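Local atomic coordinates of 3-hydroxyacyl-CoA dehydrogenase (PDB entry 1ZEJ), a protein that probably binds NAD(+) and, as a homodimer of the 3-hydroxyacyl-CoA dehydrogenase family, is thought to oxidise hydroxyl groups of acyl-CoA or sugar-acid substrates. Residues Ile115-Asp120 with Ile144-Asp149; Asn220-Gly225 with Gly267-Gly272. All blocks are in the same frame, centred on the assembly; numbering follows the deposited sequence. Where two conformers were deposited one is given.

Contact 1: Ile115-Asp120 with Ile144-Asp149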
loop_
_atom_site.group_PDB
_atom_site.type_symbol
_atom_site.label_atom_id
_atom_site.label_comp_id
_atom_site.label_asym_id
_atom_site.label_seq_id
_atom_site.Cartn_x
_atom_site.Cartn_y
_atom_site.Cartn_z
ATOM N N ILE A 115 -15.496 -8.836 -23.311
ATOM C CA ILE A 115 -14.777 -9.076 -24.548
ATOM C C ILE A 115 -14.914 -10.539 -25.016
ATOM O O ILE A 115 -15.318 -10.809 -26.163
ATOM C CB ILE A 115 -13.277 -8.723 -24.418
ATOM C CG1 ILE A 115 -13.104 -7.226 -24.205
ATOM C CG2 ILE A 115 -12.516 -9.167 -25.661
ATOM C CD1 ILE A 115 -11.714 -6.851 -23.698
ATOM N N ALA A 116 -14.627 -11.464 -24.110
ATOM C CA ALA A 116 -14.615 -12.889 -24.437
ATOM C C ALA A 116 -15.922 -13.373 -24.978
ATOM O O ALA A 116 -15.960 -14.203 -25.852
ATOM C CB ALA A 116 -14.287 -13.685 -23.196
ATOM N N GLU A 117 -17.020 -12.886 -24.442
ATOM C CA GLU A 117 -18.320 -13.376 -24.890
ATOM C C GLU A 117 -18.670 -12.912 -26.317
ATOM O O GLU A 117 -19.627 -13.424 -26.912
ATOM C CB GLU A 117 -19.408 -13.055 -23.866
ATOM C CG GLU A 117 -19.785 -11.638 -23.718
ATOM C CD GLU A 117 -20.795 -11.427 -22.572
ATOM O OE1 GLU A 117 -20.944 -12.283 -21.662
ATOM O OE2 GLU A 117 -21.386 -10.347 -22.558
ATOM N N ARG A 118 -17.879 -11.972 -26.873
ATOM C CA ARG A 118 -18.101 -11.493 -28.220
ATOM C C ARG A 118 -17.113 -12.085 -29.247
ATOM O O ARG A 118 -17.188 -11.770 -30.435
ATOM C CB ARG A 118 -18.073 -9.969 -28.202
ATOM C CG ARG A 118 -19.275 -9.404 -27.517
ATOM C CD ARG A 118 -19.057 -7.985 -27.034
ATOM N NE ARG A 118 -20.292 -7.401 -26.508
ATOM C CZ ARG A 118 -20.795 -7.599 -25.282
ATOM N NH1 ARG A 118 -20.190 -8.381 -24.359
ATOM N NH2 ARG A 118 -21.939 -6.990 -24.975
ATOM N N LEU A 119 -16.239 -12.972 -28.794
ATOM C CA LEU A 119 -15.301 -13.680 -29.659
ATOM C C LEU A 119 -15.843 -15.042 -30.074
ATOM O O LEU A 119 -16.624 -15.677 -29.359
ATOM C CB LEU A 119 -13.935 -13.893 -28.961
ATOM C CG LEU A 119 -13.259 -12.663 -28.399
ATOM C CD1 LEU A 119 -11.935 -13.091 -27.840
ATOM C CD2 LEU A 119 -13.074 -11.532 -29.454
ATOM N N ASP A 120 -15.367 -15.494 -31.220
ATOM C CA ASP A 120 -15.687 -16.840 -31.726
ATOM C C ASP A 120 -14.982 -17.941 -30.946
ATOM O O ASP A 120 -15.530 -19.009 -30.762
ATOM C CB ASP A 120 -15.251 -16.909 -33.195
ATOM C CG ASP A 120 -15.909 -18.030 -33.962
ATOM O OD1 ASP A 120 -17.160 -18.053 -34.055
ATOM O OD2 ASP A 120 -15.170 -18.855 -34.532
ATOM N N ILE A 144 -8.217 -13.743 -16.326
ATOM C CA ILE A 144 -8.930 -14.719 -17.109
ATOM C C ILE A 144 -10.450 -14.501 -17.128
ATOM O O ILE A 144 -11.055 -13.995 -16.183
ATOM C CB ILE A 144 -8.537 -16.155 -16.727
ATOM C CG1 ILE A 144 -9.074 -16.579 -15.368
ATOM C CG2 ILE A 144 -6.999 -16.299 -16.762
ATOM C CD1 ILE A 144 -9.082 -18.054 -15.205
ATOM N N SER A 145 -11.059 -14.892 -18.229
ATOM C CA SER A 145 -12.505 -14.882 -18.320
ATOM C C SER A 145 -13.018 -16.242 -17.870
ATOM O O SER A 145 -12.217 -17.163 -17.652
ATOM C CB SER A 145 -12.928 -14.580 -19.732
ATOM O OG SER A 145 -12.890 -15.732 -20.565
ATOM N N ARG A 146 -14.345 -16.375 -17.782
ATOM C CA ARG A 146 -14.976 -17.711 -17.542
ATOM C C ARG A 146 -14.750 -18.706 -18.666
ATOM O O ARG A 146 -14.922 -19.880 -18.474
ATOM C CB ARG A 146 -16.471 -17.575 -17.262
ATOM C CG ARG A 146 -17.317 -16.975 -18.357
ATOM C CD ARG A 146 -18.680 -16.604 -17.777
ATOM N NE ARG A 146 -19.677 -16.436 -18.822
ATOM C CZ ARG A 146 -19.887 -15.302 -19.481
ATOM N NH1 ARG A 146 -19.139 -14.223 -19.246
ATOM N NH2 ARG A 146 -20.825 -15.256 -20.409
ATOM N N PHE A 147 -14.287 -18.241 -19.813
ATOM C CA PHE A 147 -14.035 -19.096 -20.965
ATOM C C PHE A 147 -12.621 -19.602 -21.091
ATOM O O PHE A 147 -12.378 -20.585 -21.754
ATOM C CB PHE A 147 -14.347 -18.365 -22.264
ATOM C CG PHE A 147 -15.747 -17.803 -22.358
ATOM C CD1 PHE A 147 -16.768 -18.536 -22.915
ATOM C CD2 PHE A 147 -16.018 -16.484 -21.962
ATOM C CE1 PHE A 147 -18.069 -18.000 -23.018
ATOM C CE2 PHE A 147 -17.317 -15.940 -22.091
ATOM C CZ PHE A 147 -18.329 -16.700 -22.619
ATOM N N THR A 148 -11.666 -18.862 -20.557
ATOM C CA THR A 148 -10.263 -19.112 -20.774
ATOM C C THR A 148 -9.910 -20.528 -20.297
ATOM O O THR A 148 -10.248 -20.934 -19.156
ATOM C CB THR A 148 -9.392 -18.100 -19.982
ATOM O OG1 THR A 148 -9.787 -16.730 -20.231
ATOM C CG2 THR A 148 -7.933 -18.305 -20.342
ATOM N N ASP A 149 -9.206 -21.281 -21.115
ATOM C CA ASP A 149 -8.773 -22.618 -20.659
ATOM C C ASP A 149 -7.438 -22.599 -19.943
ATOM O O ASP A 149 -6.677 -21.640 -20.036
ATOM C CB ASP A 149 -8.809 -23.627 -21.794
ATOM C CG ASP A 149 -7.863 -23.318 -22.894
ATOM O OD1 ASP A 149 -6.854 -22.620 -22.671
ATOM O OD2 ASP A 149 -8.115 -23.836 -24.005
HETATM O O HOH W 1 -19.830 -11.014 -19.375
#

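Contact 2: Asn220-Gly225 with Gly267-Gly272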
loop_
_atom_site.group_PDB
_atom_site.type_symbol
_atom_site.label_atom_id
_atom_site.label_comp_id
_atom_site.label_asym_id
_atom_site.label_seq_id
_atom_site.Cartn_x
_atom_site.Cartn_y
_atom_site.Cartn_z
ATOM N N ASN A 220 2.577 -8.800 6.713
ATOM C CA ASN A 220 2.631 -7.819 7.809
ATOM C C ASN A 220 1.729 -8.220 9.022
ATOM O O ASN A 220 2.145 -8.131 10.185
ATOM C CB ASN A 220 2.226 -6.439 7.320
ATOM C CG ASN A 220 2.384 -5.398 8.357
ATOM O OD1 ASN A 220 3.475 -5.252 8.901
ATOM N ND2 ASN A 220 1.275 -4.673 8.706
ATOM N N LEU A 221 0.545 -8.743 8.706
ATOM C CA LEU A 221 -0.418 -9.257 9.678
ATOM C C LEU A 221 0.179 -10.306 10.577
ATOM O O LEU A 221 -0.031 -10.252 11.799
ATOM C CB LEU A 221 -1.698 -9.747 8.968
ATOM C CG LEU A 221 -3.002 -9.872 9.747
ATOM C CD1 LEU A 221 -3.414 -8.536 10.413
ATOM C CD2 LEU A 221 -4.029 -10.297 8.735
ATOM N N ASP A 222 1.003 -11.206 10.025
ATOM C CA ASP A 222 1.678 -12.243 10.821
ATOM C C ASP A 222 2.555 -11.661 11.939
ATOM O O ASP A 222 2.668 -12.232 13.004
ATOM C CB ASP A 222 2.542 -13.163 9.931
ATOM C CG ASP A 222 1.720 -14.248 9.217
ATOM O OD1 ASP A 222 0.601 -14.563 9.687
ATOM O OD2 ASP A 222 2.207 -14.808 8.211
ATOM N N TYR A 223 3.220 -10.560 11.640
ATOM C CA TYR A 223 4.059 -9.851 12.596
ATOM C C TYR A 223 3.228 -9.071 13.604
ATOM O O TYR A 223 3.595 -9.004 14.774
ATOM C CB TYR A 223 4.937 -8.860 11.857
ATOM C CG TYR A 223 6.074 -9.500 11.174
ATOM C CD1 TYR A 223 7.215 -9.825 11.875
ATOM C CD2 TYR A 223 6.001 -9.847 9.847
ATOM C CE1 TYR A 223 8.276 -10.412 11.261
ATOM C CE2 TYR A 223 7.055 -10.460 9.234
ATOM C CZ TYR A 223 8.203 -10.722 9.990
ATOM O OH TYR A 223 9.247 -11.338 9.390
ATOM N N ILE A 224 2.145 -8.447 13.145
ATOM C CA ILE A 224 1.158 -7.824 14.034
ATOM C C ILE A 224 0.649 -8.882 15.011
ATOM O O ILE A 224 0.601 -8.646 16.221
ATOM C CB ILE A 224 -0.013 -7.169 13.234
ATOM C CG1 ILE A 224 0.427 -5.796 12.700
ATOM C CG2 ILE A 224 -1.290 -6.988 14.086
ATOM C CD1 ILE A 224 -0.387 -5.332 11.523
ATOM N N GLY A 225 0.297 -10.062 14.477
ATOM C CA GLY A 225 -0.309 -11.119 15.264
ATOM C C GLY A 225 -1.739 -11.261 14.808
ATOM O O GLY A 225 -2.490 -10.287 14.801
ATOM N N GLY A 267 1.482 -18.360 10.791
ATOM C CA GLY A 267 0.202 -17.714 10.686
ATOM C C GLY A 267 -0.288 -17.929 9.282
ATOM O O GLY A 267 -0.604 -19.067 8.882
ATOM N N ILE A 268 -0.348 -16.849 8.520
ATOM C CA ILE A 268 -0.561 -16.973 7.077
ATOM C C ILE A 268 0.641 -17.717 6.463
ATOM O O ILE A 268 0.472 -18.624 5.625
ATOM C CB ILE A 268 -0.807 -15.605 6.434
ATOM C CG1 ILE A 268 -2.095 -14.991 7.013
ATOM C CG2 ILE A 268 -0.949 -15.774 4.907
ATOM C CD1 ILE A 268 -2.099 -13.526 7.084
ATOM N N TYR A 269 1.843 -17.375 6.929
ATOM C CA TYR A 269 3.086 -17.985 6.463
ATOM C C TYR A 269 3.821 -18.614 7.644
ATOM O O TYR A 269 3.386 -18.458 8.777
ATOM C CB TYR A 269 3.947 -16.922 5.839
ATOM C CG TYR A 269 3.268 -16.193 4.702
ATOM C CD1 TYR A 269 2.852 -16.869 3.537
ATOM C CD2 TYR A 269 3.021 -14.852 4.782
ATOM C CE1 TYR A 269 2.213 -16.181 2.507
ATOM C CE2 TYR A 269 2.406 -14.183 3.785
ATOM C CZ TYR A 269 2.025 -14.829 2.629
ATOM O OH TYR A 269 1.412 -14.072 1.634
ATOM N N GLU A 270 4.927 -19.303 7.364
ATOM C CA GLU A 270 5.738 -19.972 8.384
ATOM C C GLU A 270 7.050 -19.217 8.549
ATOM O O GLU A 270 7.589 -18.661 7.569
ATOM C CB GLU A 270 5.998 -21.435 8.007
ATOM C CG GLU A 270 4.701 -22.233 7.871
ATOM C CD GLU A 270 4.900 -23.730 7.669
ATOM O OE1 GLU A 270 6.026 -24.242 7.880
ATOM O OE2 GLU A 270 3.909 -24.408 7.312
ATOM N N TYR A 271 7.543 -19.193 9.786
ATOM C CA TYR A 271 8.676 -18.336 10.193
ATOM C C TYR A 271 9.724 -19.124 10.981
ATOM O O TYR A 271 9.393 -20.121 11.623
ATOM C CB TYR A 271 8.163 -17.165 11.026
ATOM C CG TYR A 271 7.226 -16.302 10.204
ATOM C CD1 TYR A 271 5.871 -16.571 10.160
ATOM C CD2 TYR A 271 7.713 -15.264 9.425
ATOM C CE1 TYR A 271 5.024 -15.835 9.372
ATOM C CE2 TYR A 271 6.858 -14.498 8.630
ATOM C CZ TYR A 271 5.515 -14.787 8.614
ATOM O OH TYR A 271 4.654 -14.056 7.791
ATOM N N GLY A 272 10.975 -18.658 10.909
ATOM C CA GLY A 272 12.079 -19.181 11.723
ATOM C C GLY A 272 12.346 -18.229 12.866
ATOM O O GLY A 272 11.696 -17.177 12.951
#

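Contact 1: Ile115-Asp120 with Ile144-Asp149
Phe147 brings CD2, CE2 and CZ of its ring obliquely against Ala116 and Glu117, where helix 112-116 gives way to a turn: Phe147 CD2 comes within 3.5 Å of Ala116 CB, and farther round the rim CE2 and CZ meet the backbone and CB of Glu117, with Phe147 CZ 4.0 Å from Glu117 CB. Ser145 OG also approaches Ala116 CB, at 3.6 Å. That hydroxyl accepts the backbone N-H of Phe147 in an ST turn, which fixes the backbone at the base of the ring; Ser145 OG sits between backbone N and carbonyl carbon (chi1 82°), the position from which it can reach the N-H two residues on.

Beside this packing runs a salt bridge. Arg146 NH2 donates to Glu117 OE1 over 3.2 Å in a nearly straight bond (165°), with the oxygen in the guanidinium plane although the carboxylate plane stands almost perpendicular to it (89°). A water links Glu117 OE1 and Arg146 NH1, its bond to the carboxylate being weak, and Arg118 NH1 reaches Glu117 OE2 at 2.9 Å in a bent, weak bond, making a three-residue charge network. One ring carbon, Phe147 CE2, sits over the face of the Arg146 guanidinium, 3.7 Å above its centre. Replacing Phe147 by an alanine would probably open a gap beside Ala116 and leave the Arg146 guanidinium freer to swing off Glu117.

The loop is tied again to the helix by Arg146 N, which bonds to Asp113 OD1. Pro122 packs on both Ala116 and Phe147, and Phe125 of strand 125-130 also touches Ala116, so the contact bridges helix 112-116 and the connection from strand 139-144 to helix 150-162.

Contact 2: Asn220-Gly225 with Gly267-Gly272
Asp222 offers both carboxylate oxygens to the 267-272 loop, and three hydrogen bonds hold them. Asp222 OD1 takes the backbone N-H of Ile268, with Ile268 N at 2.7 Å, on its syn lone pair. Asp222 OD2 accepts twice: from Tyr269 N at 2.9 Å, on the syn side and 17° out of the carboxylate plane, and from Tyr271 OH at 2.6 Å, on the anti lone pair. The Tyr271 ring stands nearly perpendicular to the carboxylate (87°) and meets Asp222 OD2 at its edge. With CG anti to the carbonyl carbon (chi1 -81°), the carboxylate extends from the buried Asp222 of helix 197-224 toward the loop; three donors would probably favour the charged form.

Here an aspartate near the C-terminal end of a long helix holds an irregular loop by three hydrogen bonds within the all-helical C-terminal domain of this dehydrogenase family. Gly267 CA lies 3.3 Å from Asp222 OD1, where a side chain would collide with that oxygen.

Beyond the carboxylate, Tyr223 and Tyr271 meet obliquely, ring centroids 5.6 Å apart, while Leu221 CD2 touches Ile268 CD1 at 4.1 Å. Val262 packs against Asp222, Tyr223 and Tyr271. On the dimer side, Tyr269 OH bonds to Asp201 of the second subunit, whose Ala197 and Leu184 press on Ile268 and Leu221 respectively.

Along the chain both segments of contact 1 come before those of contact 2, and the two lie in different domains. Their centres are 38 Å apart; the nearest atoms are about 20 Å apart, so the two do not meet. The 115-120/144-149 pair borders the mixed sheet of the NAD-binding domain, beside strands 125-130 and 139-144; the 220-225/267-272 pair belongs to the helical C-terminal domain, on helix 197-224 and the loop before helix 275-290. They share no strand or helix. Both fix loops to helix ends, but only contact 2 reaches the second subunit, consistent with C-terminal helices building the dimer while the sheet domain carries the predicted cofactor site.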